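Local coordinates for putative lipoprotein (Bacteroides ovatus, PDB 3OQQ) that is of unknown function but is probably an extracellular lipoprotein, built largely of beta strands and carrying bound calcium ions, at residues N334-V339 and E344-G349; D133-Q138 and V374-T379; V150-D155 and T191-V196; L328-Q333 and G385-V390. All coordinates share one frame; numbering follows the deposited sequence.

Following the chain from its N terminus, interaction 2 opens first, at 133-138, and interaction 3 soon after; interaction 3 closes at 191-196, bringing two sheets face to face. Interaction 4 then opens at 328-333, directly followed by interaction 1, a short hairpin that closes at 344-349 and so lies within the spans of both interaction 2 and interaction 4. Interaction 2 closes at 374-379, between two loops, and interaction 4 at 385-390, so these two cross, whereas interaction 3 precedes both 1 and 4 and falls within 2. The hairpin touches all three others: strand 333-339 pairs with 191-196, Tyr376 bonds to Glu344, and Phe335 and Met347 pack on interaction 4; interactions 3 and 4 also meet through Tyr154.

Interaction 1 (N334-V339 and E344-G349); sequences NFFIKV and EIHMRG. With PGE (triethylene glycol), chain G.
The side chain of His346 meets Asn334 through a bond from ND1 to OD1 of 2.6 Å, close to the ring plane but tilted out of the amide carbonyl plane. The other ring nitrogen, His346 NE2, donates to Glu344 OE2 at 2.5 Å, on the anti side of the carboxylate. One face of this tethered imidazole receives Phe336 CB, which sits 3.4 Å from the centroid of the His346 ring in a CH-pi contact, while the two rings are slid apart and barely overlap. Strands 333-339 and 343-346 form an antiparallel beta hairpin with a hydrogen-bonded pair, Ile337 N to Ile345 O at 3.0 Å and Ile345 N to Ile337 O at 2.8 Å. The two isoleucines lie alongside each other on the face opposite His346, where Val339 CG1 also reaches Ile345 CD1. Water 1 accepts from Met347 N and donates to Phe335 O. The partly exposed Lys338 donates through NZ to O2 and O3 of a triethylene glycol, probably from crystallisation, with weak bonds to its O1 and O4; O1 donates to Glu344 OE1. Tethered at both nitrogens near its own plane, the His346 ring is fixed in rotation, which keeps its face turned to Phe336.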
# COMPACT_ATOMS: atom_id res chain seq x y z
N ASN A 334 -0.82 -6.31 -5.68
CA ASN A 334 -1.28 -6.03 -7.02
C ASN A 334 -2.43 -5.00 -7.00
O ASN A 334 -3.60 -5.35 -7.10
CB ASN A 334 -1.66 -7.33 -7.77
CG ASN A 334 -2.04 -7.09 -9.20
OD1 ASN A 334 -1.95 -5.98 -9.71
ND2 ASN A 334 -2.46 -8.11 -9.90
N PHE A 335 -2.05 -3.72 -6.91
CA PHE A 335 -2.97 -2.59 -6.91
C PHE A 335 -3.58 -2.37 -8.30
O PHE A 335 -2.95 -2.66 -9.31
CB PHE A 335 -2.24 -1.31 -6.45
CG PHE A 335 -1.82 -1.38 -5.01
CD1 PHE A 335 -2.77 -1.32 -3.99
CD2 PHE A 335 -0.49 -1.52 -4.66
CE1 PHE A 335 -2.39 -1.41 -2.65
CE2 PHE A 335 -0.10 -1.56 -3.31
CZ PHE A 335 -1.05 -1.53 -2.32
N PHE A 336 -4.80 -1.85 -8.33
CA PHE A 336 -5.50 -1.60 -9.59
C PHE A 336 -6.61 -0.59 -9.40
O PHE A 336 -7.03 -0.31 -8.27
CB PHE A 336 -6.10 -2.91 -10.20
CG PHE A 336 -7.19 -3.62 -9.41
CD1 PHE A 336 -6.86 -4.59 -8.47
CD2 PHE A 336 -8.53 -3.35 -9.65
CE1 PHE A 336 -7.86 -5.26 -7.76
CE2 PHE A 336 -9.53 -4.02 -8.94
CZ PHE A 336 -9.19 -4.96 -7.98
N ILE A 337 -7.11 -0.08 -10.54
CA ILE A 337 -8.27 0.77 -10.61
C ILE A 337 -9.22 0.24 -11.69
O ILE A 337 -8.81 -0.51 -12.59
CB ILE A 337 -7.96 2.27 -10.82
CG1 ILE A 337 -7.21 2.55 -12.18
CG2 ILE A 337 -7.23 2.84 -9.58
CD1 ILE A 337 -7.45 3.84 -12.75
N LYS A 338 -10.51 0.63 -11.58
CA LYS A 338 -11.50 0.40 -12.61
C LYS A 338 -12.08 1.73 -13.04
O LYS A 338 -12.17 2.68 -12.25
CB LYS A 338 -12.62 -0.56 -12.20
CG LYS A 338 -12.20 -1.99 -11.99
CD LYS A 338 -13.40 -2.88 -12.26
CE LYS A 338 -13.70 -3.79 -11.12
NZ LYS A 338 -14.81 -4.72 -11.46
N VAL A 339 -12.42 1.81 -14.32
CA VAL A 339 -13.03 2.99 -14.90
C VAL A 339 -14.41 2.59 -15.40
O VAL A 339 -14.65 1.39 -15.62
CB VAL A 339 -12.15 3.65 -16.00
CG1 VAL A 339 -10.76 4.00 -15.45
CG2 VAL A 339 -12.05 2.78 -17.24
N GLU A 344 -10.23 -2.55 -16.27
CA GLU A 344 -9.35 -2.72 -15.12
C GLU A 344 -7.92 -2.40 -15.51
O GLU A 344 -7.41 -2.94 -16.50
CB GLU A 344 -9.50 -4.17 -14.64
CG GLU A 344 -9.13 -4.48 -13.21
CD GLU A 344 -9.10 -5.97 -12.97
OE1 GLU A 344 -10.17 -6.56 -12.70
OE2 GLU A 344 -8.02 -6.58 -13.15
N ILE A 345 -7.27 -1.49 -14.75
CA ILE A 345 -5.90 -1.05 -15.02
C ILE A 345 -5.00 -1.44 -13.84
O ILE A 345 -5.37 -1.20 -12.71
CB ILE A 345 -5.85 0.48 -15.33
CG1 ILE A 345 -6.89 0.85 -16.42
CG2 ILE A 345 -4.43 0.98 -15.71
CD1 ILE A 345 -7.22 2.36 -16.57
N HIS A 346 -3.86 -2.05 -14.11
CA HIS A 346 -2.86 -2.40 -13.10
C HIS A 346 -1.55 -1.68 -13.46
O HIS A 346 -1.44 -1.13 -14.56
CB HIS A 346 -2.65 -3.93 -13.05
CG HIS A 346 -3.85 -4.70 -12.58
ND1 HIS A 346 -3.84 -5.35 -11.38
CD2 HIS A 346 -5.05 -4.89 -13.17
CE1 HIS A 346 -5.03 -5.94 -11.27
NE2 HIS A 346 -5.79 -5.68 -12.32
N MSE A 347 -0.55 -1.71 -12.58
CA MSE A 347 0.76 -1.13 -12.90
C MSE A 347 1.54 -2.09 -13.82
O MSE A 347 1.16 -3.25 -13.95
CB MSE A 347 1.57 -0.86 -11.63
CG MSE A 347 0.84 0.07 -10.66
SE MSE A 347 1.86 0.52 -9.10
CE MSE A 347 1.85 -1.19 -8.23
N ARG A 348 2.62 -1.60 -14.47
CA ARG A 348 3.43 -2.41 -15.37
C ARG A 348 3.89 -3.71 -14.70
O ARG A 348 4.40 -3.68 -13.58
CB ARG A 348 4.65 -1.60 -15.84
CG ARG A 348 5.47 -2.33 -16.86
CD ARG A 348 6.69 -1.53 -17.28
NE ARG A 348 7.35 -2.18 -18.42
CZ ARG A 348 8.36 -3.04 -18.32
NH1 ARG A 348 8.84 -3.37 -17.13
NH2 ARG A 348 8.88 -3.58 -19.41
N GLY A 349 3.70 -4.82 -15.42
CA GLY A 349 4.13 -6.14 -14.98
C GLY A 349 3.16 -6.84 -14.06
O GLY A 349 3.45 -7.95 -13.63
C1 PGE G . -13.17 -7.73 -12.00
O1 PGE G . -12.87 -6.72 -13.00
C2 PGE G . -12.72 -7.39 -10.60
O2 PGE G . -13.79 -6.82 -9.91
C3 PGE G . -13.95 -7.14 -8.54
C4 PGE G . -15.24 -6.52 -8.02
O4 PGE G . -17.16 -2.91 -10.16
C6 PGE G . -16.54 -3.17 -8.84
C5 PGE G . -16.59 -4.55 -8.40
O3 PGE G . -15.27 -5.13 -8.38
O HOH W 1 -0.53 -3.12 -10.07

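Interaction 2 (D133-Q138 and V374-T379); sequences DGWPIQ and VYYSNT
A T-shaped aromatic contact between Trp135 and Tyr376 joins two loops, one that follows strand 122-131 and one that precedes strand 385-388, with a calcium ion about 8 Å from the side chain of Gln138. The edge of the phenol is turned toward the face of the indole, with the two planes at 60° and the centroid of the six-membered ring of Trp135 4.7 Å from that of Tyr376. Tyr376 CE1 stands over the middle of the indole, and its neighbour CD1 comes within 3.5 Å of Trp135 CE2. The indole is brought across by a chi1 of 177°, which swings CG opposite the backbone N. Behind it, Pro136 CB lies over the other face, toward the rim. Residues 134-137 make a type VI beta turn: the peptide bond between Trp135 and Pro136 is cis, and Ile137 N donates to Gly134 O at 2.8 Å. On the other loop, Tyr376 has a left-handed backbone conformation, and its hydroxyl bonds to Glu344 O, tying the ring to the neighbouring hairpin. Leu363 and Val364 of helix 357-364 also pack on Trp135. Gln138 and Asn378 approach each other only loosely, OE1 to ND2 being 4.3 Å; the amide of Gln138 bonds instead to Ser382 and Thr383, and Asn378 OD1 takes a bond from Lys380 N.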
# COMPACT_ATOMS: atom_id res chain seq x y z
N ASP A 133 -5.76 6.78 -15.97
CA ASP A 133 -7.00 6.07 -16.28
C ASP A 133 -7.23 5.76 -17.75
O ASP A 133 -8.30 5.26 -18.10
CB ASP A 133 -8.20 6.89 -15.76
CG ASP A 133 -8.32 8.31 -16.30
OD1 ASP A 133 -7.75 8.60 -17.39
OD2 ASP A 133 -8.92 9.16 -15.61
N GLY A 134 -6.29 6.11 -18.61
CA GLY A 134 -6.47 6.03 -20.05
C GLY A 134 -6.10 4.75 -20.76
O GLY A 134 -6.40 4.65 -21.96
N TRP A 135 -5.45 3.78 -20.07
CA TRP A 135 -5.05 2.49 -20.66
C TRP A 135 -6.18 1.94 -21.57
O TRP A 135 -7.33 1.95 -21.14
CB TRP A 135 -4.69 1.46 -19.55
CG TRP A 135 -4.36 0.10 -20.08
CD1 TRP A 135 -3.17 -0.29 -20.65
CD2 TRP A 135 -5.27 -0.99 -20.28
NE1 TRP A 135 -3.28 -1.58 -21.12
CE2 TRP A 135 -4.56 -2.03 -20.91
CE3 TRP A 135 -6.61 -1.22 -19.91
CZ2 TRP A 135 -5.15 -3.27 -21.22
CZ3 TRP A 135 -7.21 -2.43 -20.23
CH2 TRP A 135 -6.48 -3.44 -20.88
N PRO A 136 -5.92 1.51 -22.84
CA PRO A 136 -4.63 1.33 -23.50
C PRO A 136 -4.08 2.57 -24.22
O PRO A 136 -3.13 2.43 -24.97
CB PRO A 136 -4.93 0.19 -24.49
CG PRO A 136 -6.33 0.44 -24.89
CD PRO A 136 -7.02 0.94 -23.65
N ILE A 137 -4.63 3.78 -23.96
CA ILE A 137 -4.17 5.03 -24.57
C ILE A 137 -3.22 5.76 -23.61
O ILE A 137 -3.47 5.82 -22.40
CB ILE A 137 -5.36 5.93 -25.00
CG1 ILE A 137 -6.26 5.20 -26.02
CG2 ILE A 137 -4.86 7.30 -25.57
CD1 ILE A 137 -7.60 5.83 -26.21
N GLN A 138 -2.14 6.32 -24.17
CA GLN A 138 -1.12 7.07 -23.43
C GLN A 138 -0.31 7.96 -24.35
O GLN A 138 -0.10 7.61 -25.51
CB GLN A 138 -0.15 6.11 -22.72
CG GLN A 138 0.34 6.62 -21.36
CD GLN A 138 1.10 5.56 -20.59
OE1 GLN A 138 1.68 4.63 -21.15
NE2 GLN A 138 1.19 5.72 -19.28
N VAL A 374 4.78 -8.04 -21.55
CA VAL A 374 4.71 -7.36 -20.24
C VAL A 374 3.27 -6.85 -20.03
O VAL A 374 2.71 -6.19 -20.92
CB VAL A 374 5.73 -6.20 -20.16
CG1 VAL A 374 5.63 -5.47 -18.82
CG2 VAL A 374 7.17 -6.71 -20.39
N TYR A 375 2.68 -7.15 -18.85
CA TYR A 375 1.32 -6.66 -18.54
C TYR A 375 1.28 -5.13 -18.44
O TYR A 375 2.19 -4.55 -17.85
CB TYR A 375 0.81 -7.22 -17.21
CG TYR A 375 0.47 -8.69 -17.20
CD1 TYR A 375 -0.57 -9.19 -17.98
CD2 TYR A 375 1.10 -9.57 -16.32
CE1 TYR A 375 -0.92 -10.54 -17.95
CE2 TYR A 375 0.75 -10.92 -16.26
CZ TYR A 375 -0.28 -11.39 -17.06
OH TYR A 375 -0.64 -12.71 -16.98
N TYR A 376 0.20 -4.51 -18.95
CA TYR A 376 -0.08 -3.08 -18.87
C TYR A 376 1.16 -2.17 -19.17
O TYR A 376 1.50 -1.28 -18.39
CB TYR A 376 -0.66 -2.76 -17.49
CG TYR A 376 -2.03 -3.37 -17.28
CD1 TYR A 376 -3.17 -2.79 -17.83
CD2 TYR A 376 -2.19 -4.53 -16.52
CE1 TYR A 376 -4.44 -3.34 -17.63
CE2 TYR A 376 -3.45 -5.10 -16.33
CZ TYR A 376 -4.57 -4.50 -16.88
OH TYR A 376 -5.81 -5.05 -16.65
N SER A 377 1.79 -2.37 -20.33
CA SER A 377 2.96 -1.55 -20.67
C SER A 377 3.04 -1.32 -22.13
O SER A 377 2.85 -2.28 -22.88
CB SER A 377 4.23 -2.23 -20.18
OG SER A 377 5.36 -1.39 -20.36
N ASN A 378 3.36 -0.07 -22.57
CA ASN A 378 3.50 0.16 -24.01
C ASN A 378 4.82 -0.49 -24.49
O ASN A 378 5.56 -1.03 -23.67
CB ASN A 378 3.34 1.66 -24.41
CG ASN A 378 4.52 2.59 -24.17
OD1 ASN A 378 5.59 2.20 -23.67
ND2 ASN A 378 4.32 3.86 -24.45
N THR A 379 5.10 -0.47 -25.81
CA THR A 379 6.28 -1.14 -26.37
C THR A 379 7.62 -0.50 -25.92
O THR A 379 8.68 -1.12 -26.09
CB THR A 379 6.20 -1.21 -27.90
OG1 THR A 379 6.05 0.12 -28.41
CG2 THR A 379 5.05 -2.08 -28.38

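Interaction 3 (V150-D155 and T191-V196); sequences VVFEYD and TVLGVV
Leu193 presents its two methyl groups to Phe152 in different ways, and this division of labour defines the contact. Leu193 CD1 stands over the centre of the phenyl face, 4.0 Å from the Phe152 ring centroid and only 5° off the ring normal, a CH-pi contact. Leu193 CD2 is set nearer the root of the ring, 3.8 Å from Phe152 CD1 and equally close to Phe152 CB, and it also reaches Val150 CG1 at 4.1 Å. The isobutyl group therefore bridges two residues that lie on the same side of strand 150-161. Both partners carry their CG in the crowded position between backbone N and carbonyl carbon, chi1 being 63° in Phe152; this projects the phenyl ring toward Leu193, and its rotation about CB-CG (chi2) turns a face to Leu193 CD1.

The strands belong to different sheets, packed face to face. The axes of the two segments pass 9.0 Å apart, their directions 39° from parallel, so the gap is filled mainly by side chains, the carbonyl of Gly194 being the backbone group that reaches Phe152, with Gly194 O 4.2 Å from Phe152 CZ. Strand 150-161 pairs with 122-131 and 173-184, while strand 190-198 lies between 266-272 and 333-339 and carries a classic beta bulge at Thr191 and Val192, both opposite Lys338. Val129 packs against Phe152, and Val182 and Leu271 against Leu193, enclosing the meeting point in further apolar side chains. The chemistry is accordingly hydrophobic: the contact rests on burial of apolar surface and on van der Waals and CH-pi contact, with no polar bond between the two segments.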
# COMPACT_ATOMS: atom_id res chain seq x y z
N VAL A 150 -6.33 8.56 -10.17
CA VAL A 150 -6.69 7.92 -8.91
C VAL A 150 -5.45 8.00 -8.04
O VAL A 150 -4.36 7.57 -8.43
CB VAL A 150 -7.29 6.48 -8.94
CG1 VAL A 150 -7.75 6.07 -7.54
CG2 VAL A 150 -8.46 6.36 -9.93
N VAL A 151 -5.59 8.65 -6.89
CA VAL A 151 -4.44 8.78 -5.98
C VAL A 151 -4.92 8.23 -4.67
O VAL A 151 -5.92 8.71 -4.13
CB VAL A 151 -3.87 10.21 -5.87
CG1 VAL A 151 -2.65 10.27 -4.95
CG2 VAL A 151 -3.53 10.79 -7.23
N PHE A 152 -4.28 7.16 -4.20
CA PHE A 152 -4.67 6.61 -2.91
C PHE A 152 -3.50 6.17 -2.12
O PHE A 152 -2.57 5.61 -2.66
CB PHE A 152 -5.67 5.46 -3.03
CG PHE A 152 -5.24 4.21 -3.75
CD1 PHE A 152 -5.43 4.07 -5.13
CD2 PHE A 152 -4.77 3.11 -3.04
CE1 PHE A 152 -5.12 2.88 -5.77
CE2 PHE A 152 -4.45 1.92 -3.69
CZ PHE A 152 -4.66 1.81 -5.06
N GLU A 153 -3.57 6.39 -0.82
CA GLU A 153 -2.55 5.93 0.13
C GLU A 153 -2.91 4.58 0.65
O GLU A 153 -4.09 4.28 0.84
CB GLU A 153 -2.41 6.89 1.32
CG GLU A 153 -2.34 8.35 0.93
CD GLU A 153 -2.05 9.33 2.05
OE1 GLU A 153 -2.30 8.96 3.23
OE2 GLU A 153 -1.57 10.45 1.76
N TYR A 154 -1.92 3.78 0.94
CA TYR A 154 -2.23 2.48 1.51
C TYR A 154 -1.35 2.25 2.69
O TYR A 154 -0.25 2.80 2.77
CB TYR A 154 -2.08 1.33 0.50
CG TYR A 154 -0.64 0.98 0.18
CD1 TYR A 154 0.05 0.04 0.94
CD2 TYR A 154 0.03 1.60 -0.87
CE1 TYR A 154 1.36 -0.31 0.64
CE2 TYR A 154 1.34 1.24 -1.20
CZ TYR A 154 2.01 0.32 -0.41
OH TYR A 154 3.30 -0.03 -0.70
N ASP A 155 -1.78 1.34 3.55
CA ASP A 155 -1.01 0.93 4.72
C ASP A 155 -1.29 -0.51 4.97
O ASP A 155 -2.45 -0.90 5.14
CB ASP A 155 -1.40 1.77 5.95
CG ASP A 155 -0.39 1.62 7.07
OD1 ASP A 155 -0.37 0.55 7.72
OD2 ASP A 155 0.38 2.57 7.29
N THR A 191 -13.93 4.73 -11.28
CA THR A 191 -15.05 4.34 -10.44
C THR A 191 -14.60 3.50 -9.25
O THR A 191 -15.27 3.52 -8.22
CB THR A 191 -16.08 3.55 -11.27
OG1 THR A 191 -15.41 2.47 -11.92
CG2 THR A 191 -16.80 4.42 -12.32
N VAL A 192 -13.54 2.69 -9.42
CA VAL A 192 -13.08 1.75 -8.40
C VAL A 192 -11.57 1.80 -8.25
O VAL A 192 -10.86 2.07 -9.21
CB VAL A 192 -13.52 0.27 -8.75
CG1 VAL A 192 -13.13 -0.71 -7.64
CG2 VAL A 192 -15.02 0.16 -9.06
N LEU A 193 -11.08 1.53 -7.02
CA LEU A 193 -9.69 1.27 -6.68
C LEU A 193 -9.69 -0.07 -5.95
O LEU A 193 -10.70 -0.46 -5.37
CB LEU A 193 -8.98 2.37 -5.90
CG LEU A 193 -9.40 2.70 -4.47
CD1 LEU A 193 -8.69 1.84 -3.47
CD2 LEU A 193 -9.06 4.13 -4.16
N GLY A 194 -8.59 -0.78 -6.00
CA GLY A 194 -8.53 -2.06 -5.31
C GLY A 194 -7.15 -2.66 -5.25
O GLY A 194 -6.16 -2.06 -5.71
N VAL A 195 -7.08 -3.87 -4.70
CA VAL A 195 -5.81 -4.57 -4.58
C VAL A 195 -6.11 -6.06 -4.57
O VAL A 195 -7.13 -6.50 -4.08
CB VAL A 195 -4.98 -4.13 -3.30
CG1 VAL A 195 -5.70 -4.46 -1.99
CG2 VAL A 195 -3.56 -4.71 -3.31
N VAL A 196 -5.21 -6.80 -5.17
CA VAL A 196 -5.18 -8.24 -5.09
C VAL A 196 -4.05 -8.54 -4.11
O VAL A 196 -2.92 -8.10 -4.34
CB VAL A 196 -4.94 -8.95 -6.45
CG1 VAL A 196 -4.79 -10.45 -6.23
CG2 VAL A 196 -6.03 -8.63 -7.47

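Interaction 4 (L328-Q333 and G385-V390); sequences LDTNRQ and GVKLPV
A 3-10 turn at 330-332 faces strand 385-388 with the nearest CA atoms, those of Thr330 and Lys387, still 9.5 Å apart. The long side chain of Lys387 crosses the interval, its ammonium group gripped from several directions. Lys387 NZ donates to Gln333 OE1 at 2.6 Å, from above the carbonyl plane and off the lone pairs, and to Thr330 OG1 at 2.8 Å. A chi3 of 86° puts a bend in the otherwise extended lysine chain and delivers NZ between these oxygens. Water 2 accepts from Lys387 NZ at 2.7 Å and passes a bond on to Gln333 O. The receiving turn follows helix 314-328 and leads into strand 333-339; it opens with an Asx turn, in which Asp329 OD1 takes a bond of 3.0 Å from Asn331 N. Thr330 O, which accepts a hydrogen bond from the backbone N of Gln333, has a further, weak bond from Lys387 NZ. The three stronger partners of the ammonium are uncharged oxygens, so a buried positive charge would be solvated here largely by dipoles. Gln333 NE2 bonds to Leu326 O and Asn125 OD1, which orients the amide so that OE1 is turned to the lysine.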
# COMPACT_ATOMS: atom_id res chain seq x y z
N LEU A 328 6.87 -8.30 2.33
CA LEU A 328 8.22 -8.46 1.83
C LEU A 328 8.29 -8.32 0.31
O LEU A 328 9.07 -7.49 -0.17
CB LEU A 328 8.85 -9.80 2.29
CG LEU A 328 9.09 -9.95 3.82
CD1 LEU A 328 9.86 -11.22 4.14
CD2 LEU A 328 9.81 -8.74 4.42
N ASP A 329 7.48 -9.07 -0.44
CA ASP A 329 7.50 -8.99 -1.90
C ASP A 329 6.52 -7.90 -2.43
O ASP A 329 5.30 -8.08 -2.43
CB ASP A 329 7.18 -10.36 -2.51
CG ASP A 329 7.38 -10.47 -4.01
OD1 ASP A 329 7.67 -9.43 -4.65
OD2 ASP A 329 7.17 -11.57 -4.55
N THR A 330 7.09 -6.80 -2.94
CA THR A 330 6.32 -5.68 -3.50
C THR A 330 5.38 -6.16 -4.63
O THR A 330 4.31 -5.60 -4.79
CB THR A 330 7.25 -4.54 -3.98
OG1 THR A 330 6.45 -3.42 -4.32
CG2 THR A 330 8.16 -4.92 -5.16
N ASN A 331 5.79 -7.22 -5.39
CA ASN A 331 5.04 -7.77 -6.52
C ASN A 331 3.77 -8.51 -6.10
O ASN A 331 2.96 -8.81 -6.97
CB ASN A 331 5.91 -8.69 -7.36
CG ASN A 331 7.15 -8.00 -7.89
OD1 ASN A 331 8.27 -8.36 -7.56
ND2 ASN A 331 6.97 -6.97 -8.70
N ARG A 332 3.57 -8.78 -4.80
CA ARG A 332 2.36 -9.44 -4.29
C ARG A 332 1.22 -8.41 -4.00
O ARG A 332 0.07 -8.79 -3.82
CB ARG A 332 2.68 -10.28 -3.03
CG ARG A 332 3.64 -11.45 -3.28
CD ARG A 332 2.96 -12.65 -3.86
NE ARG A 332 3.88 -13.78 -4.00
CZ ARG A 332 3.57 -14.93 -4.59
NH1 ARG A 332 2.35 -15.13 -5.09
NH2 ARG A 332 4.48 -15.90 -4.69
N GLN A 333 1.57 -7.11 -3.98
CA GLN A 333 0.59 -6.06 -3.75
C GLN A 333 0.12 -5.58 -5.10
O GLN A 333 0.67 -4.64 -5.66
CB GLN A 333 1.18 -4.93 -2.90
CG GLN A 333 1.95 -5.41 -1.67
CD GLN A 333 2.65 -4.27 -0.98
OE1 GLN A 333 2.78 -3.17 -1.53
NE2 GLN A 333 3.12 -4.50 0.23
N GLY A 385 0.64 3.25 -13.89
CA GLY A 385 0.61 3.38 -12.44
C GLY A 385 1.96 3.26 -11.77
O GLY A 385 2.81 2.48 -12.21
N VAL A 386 2.14 3.99 -10.66
CA VAL A 386 3.38 3.97 -9.86
C VAL A 386 3.03 3.87 -8.37
O VAL A 386 1.99 4.35 -7.93
CB VAL A 386 4.32 5.18 -10.16
CG1 VAL A 386 4.95 5.06 -11.54
CG2 VAL A 386 3.60 6.52 -10.01
N LYS A 387 3.90 3.21 -7.60
CA LYS A 387 3.75 3.04 -6.16
C LYS A 387 4.94 3.74 -5.52
O LYS A 387 6.10 3.39 -5.75
CB LYS A 387 3.66 1.56 -5.80
CG LYS A 387 3.33 1.30 -4.34
CD LYS A 387 3.05 -0.19 -4.16
CE LYS A 387 4.28 -1.01 -3.91
NZ LYS A 387 3.94 -2.44 -3.69
N LEU A 388 4.62 4.76 -4.73
CA LEU A 388 5.61 5.70 -4.19
C LEU A 388 5.63 5.80 -2.67
O LEU A 388 4.64 5.45 -2.03
CB LEU A 388 5.24 7.10 -4.78
CG LEU A 388 4.95 7.18 -6.30
CD1 LEU A 388 4.63 8.57 -6.73
CD2 LEU A 388 6.14 6.69 -7.13
N PRO A 389 6.69 6.40 -2.06
CA PRO A 389 6.65 6.67 -0.60
C PRO A 389 5.39 7.44 -0.25
O PRO A 389 4.93 8.28 -1.04
CB PRO A 389 7.93 7.47 -0.38
CG PRO A 389 8.86 6.95 -1.43
CD PRO A 389 7.98 6.89 -2.64
N VAL A 390 4.79 7.12 0.89
CA VAL A 390 3.45 7.60 1.29
C VAL A 390 3.32 9.13 1.28
O VAL A 390 2.28 9.64 0.86
CB VAL A 390 2.95 6.96 2.61
CG1 VAL A 390 3.82 7.37 3.81
CG2 VAL A 390 1.46 7.26 2.85
O HOH W 2 2.64 -3.06 -5.94